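Local coordinates for protein imidazoleglycerol-phosphate dehydratase (Pyrococcus furiosus, PDB 5DNX) that catalyses the dehydration of imidazoleglycerol phosphate to imidazole acetol phosphate, the sixth step of histidine biosynthesis, at a site holding two manganese ions, at residues 105-110 with 146-151. Residues are numbered along the deposited sequence; the frame is centred on the assembly and turned at random.
Sequences VNIKDA and HIVEAA. With MN (manganese (II) ion), chain D; MN (manganese (II) ion), chain E; 5LD ([(2R)-2-hydroxy-3-(1H-1,2,4-triazol-1-yl)propyl]phosphonic acid), chain F.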
loop_
_atom_site.group_PDB
_atom_site.type_symbol
_atom_site.label_atom_id
_atom_site.label_comp_id
_atom_site.label_asym_id
_atom_site.label_seq_id
_atom_site.Cartn_x
_atom_site.Cartn_y
_atom_site.Cartn_z
ATOM N N VAL A 105 16.236 14.697 20.235
ATOM C CA VAL A 105 17.187 13.602 20.312
ATOM C C VAL A 105 16.487 12.299 19.980
ATOM O O VAL A 105 15.268 12.214 19.983
ATOM C CB VAL A 105 17.929 13.505 21.681
ATOM C CG1 VAL A 105 18.731 14.778 21.917
ATOM C CG2 VAL A 105 16.984 13.211 22.847
ATOM N N ASN A 106 17.285 11.286 19.725
ATOM C CA ASN A 106 16.783 9.966 19.333
ATOM C C ASN A 106 17.727 8.924 19.907
ATOM O O ASN A 106 18.751 8.594 19.300
ATOM C CB ASN A 106 16.706 9.863 17.807
ATOM C CG ASN A 106 15.975 8.602 17.332
ATOM O OD1 ASN A 106 15.697 7.697 18.100
ATOM N ND2 ASN A 106 15.661 8.559 16.058
ATOM N N ILE A 107 17.395 8.437 21.092
ATOM C CA ILE A 107 18.252 7.487 21.775
ATOM C C ILE A 107 17.852 6.082 21.376
ATOM O O ILE A 107 16.730 5.672 21.641
ATOM C CB ILE A 107 18.159 7.650 23.297
ATOM C CG1 ILE A 107 18.735 9.016 23.701
ATOM C CG2 ILE A 107 18.899 6.505 23.999
ATOM C CD1 ILE A 107 18.561 9.341 25.172
ATOM N N LYS A 108 18.775 5.342 20.783
ATOM C CA LYS A 108 18.522 3.967 20.349
ATOM C C LYS A 108 18.944 2.976 21.430
ATOM O O LYS A 108 18.218 2.061 21.731
ATOM C CB LYS A 108 19.262 3.677 19.043
ATOM C CG LYS A 108 18.962 2.326 18.413
ATOM C CD LYS A 108 19.665 2.205 17.066
ATOM C CE LYS A 108 19.062 1.124 16.187
ATOM N NZ LYS A 108 19.284 -0.233 16.751
ATOM N N ASP A 109 20.132 3.171 21.999
ATOM C CA ASP A 109 20.678 2.311 23.061
ATOM C C ASP A 109 20.588 3.041 24.398
ATOM O O ASP A 109 21.432 3.893 24.740
ATOM C CB ASP A 109 22.131 1.949 22.744
ATOM C CG ASP A 109 22.269 1.164 21.425
ATOM O OD1 ASP A 109 21.325 0.436 21.046
ATOM O OD2 ASP A 109 23.338 1.280 20.770
ATOM N N ALA A 110 19.551 2.702 25.150
ATOM C CA ALA A 110 19.280 3.328 26.446
ATOM C C ALA A 110 20.343 2.944 27.465
ATOM O O ALA A 110 20.978 1.878 27.357
ATOM C CB ALA A 110 17.903 2.912 26.950
ATOM N N HIS A 146 26.497 8.960 25.316
ATOM C CA HIS A 146 27.213 9.821 24.354
ATOM C C HIS A 146 26.364 11.005 23.890
ATOM O O HIS A 146 26.844 12.132 23.788
ATOM C CB HIS A 146 27.667 9.017 23.164
ATOM C CG HIS A 146 28.663 7.945 23.493
ATOM N ND1 HIS A 146 28.880 6.882 22.653
ATOM C CD2 HIS A 146 29.428 7.721 24.588
ATOM C CE1 HIS A 146 29.789 6.077 23.177
ATOM N NE2 HIS A 146 30.123 6.551 24.357
ATOM N N ILE A 147 25.074 10.745 23.657
ATOM C CA ILE A 147 24.164 11.793 23.213
ATOM C C ILE A 147 23.961 12.852 24.295
ATOM O O ILE A 147 24.084 14.066 24.031
ATOM C CB ILE A 147 22.797 11.212 22.745
ATOM C CG1 ILE A 147 22.977 10.382 21.460
ATOM C CG2 ILE A 147 21.801 12.324 22.522
ATOM C CD1 ILE A 147 21.823 9.443 21.103
ATOM N N VAL A 148 23.654 12.402 25.499
ATOM C CA VAL A 148 23.370 13.321 26.573
ATOM C C VAL A 148 24.622 14.080 27.001
ATOM O O VAL A 148 24.574 15.308 27.199
ATOM C CB VAL A 148 22.688 12.621 27.741
ATOM C CG1 VAL A 148 22.490 13.585 28.916
ATOM C CG2 VAL A 148 21.311 12.046 27.324
ATOM N N GLU A 149 25.745 13.379 27.092
ATOM C CA GLU A 149 26.990 14.039 27.464
ATOM C C GLU A 149 27.423 15.025 26.371
ATOM O O GLU A 149 27.887 16.110 26.689
ATOM C CB GLU A 149 28.087 13.046 27.788
ATOM C CG GLU A 149 29.346 13.719 28.319
ATOM C CD GLU A 149 30.396 12.763 28.821
ATOM O OE1 GLU A 149 30.129 11.550 29.020
ATOM O OE2 GLU A 149 31.518 13.253 29.010
ATOM N N ALA A 150 27.259 14.669 25.103
ATOM C CA ALA A 150 27.523 15.632 24.031
ATOM C C ALA A 150 26.665 16.896 24.170
ATOM O O ALA A 150 27.161 18.007 23.967
ATOM C CB ALA A 150 27.339 15.005 22.675
ATOM N N ALA A 151 25.393 16.730 24.545
ATOM C CA ALA A 151 24.531 17.876 24.780
ATOM C C ALA A 151 25.067 18.769 25.930
ATOM O O ALA A 151 25.085 19.988 25.793
ATOM C CB ALA A 151 23.111 17.431 25.042
HETATM MN MN MN D . 31.676 5.532 25.731
HETATM MN MN MN E . 30.965 10.080 30.376
HETATM O O10 5LD F . 34.985 12.436 26.391
HETATM P P9 5LD F . 35.935 12.297 27.589
HETATM O O11 5LD F . 36.832 11.093 27.419
HETATM O O12 5LD F . 36.708 13.556 27.866
HETATM C C8 5LD F . 34.922 12.044 29.079
HETATM C C7 5LD F . 33.752 11.050 29.002
HETATM O O13 5LD F . 32.974 11.139 30.214
HETATM C C6 5LD F . 34.225 9.605 28.880
HETATM N N2 5LD F . 33.205 8.730 28.290
HETATM N N1 5LD F . 31.909 8.758 28.800
HETATM C C5 5LD F . 31.247 7.865 28.061
HETATM N N4 5LD F . 32.067 7.296 27.143
HETATM C C3 5LD F . 33.300 7.837 27.328
HETATM O O HOH W 1 33.431 6.274 24.545
#
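I147 meets V105, N106 and I107 from one face of helix 144-162, while H146 and E149, its neighbours on that helix, bind manganese. H146 comes first: its NE2 lies 2.3 Å from one manganese, and triazole N4 of the bound phosphonate coordinates the same ion, so the triazole lies off the edge of the imidazole, with C5 in its plane. ND1 is hydrogen-bonded to OD1 of D86, so the ring is held at both nitrogens and its rotation is limited; H52, E56 and E121 of a second subunit complete the protein ligands of this ion.

I147 then splits its two branches along the loop. CG2, anti to the backbone N because chi1 is -67°, packs against V105 CG1 at 4.0 Å. The other branch carries CD1 to 3.7 Å from the carbonyl O of N106, a van der Waals approach, and to 4.1 Å from I107 CG1. V148 adds a looser touch, its CG2 standing 4.4 Å from I107 CD1. On E149 an extended chain delivers OE1 to the second manganese at 2.2 Å, an ion bound also by H29, H145 and, from the second subunit, H53. E149 OE2 comes to 2.8 Å from hydroxyl O13 of the ligand, itself bound to that ion.

No hydrogen bond crosses between 105-110 and 146-151, and 176 Å² is buried in all, so the loop contact is essentially dispersive. The helix divides its chemistry: I147 and V148 pack against the loop that follows strand 100-104, whereas H146 and E149 serve a dimetal site shared between subunits, where the triazole bridges both ions through N1 and N4.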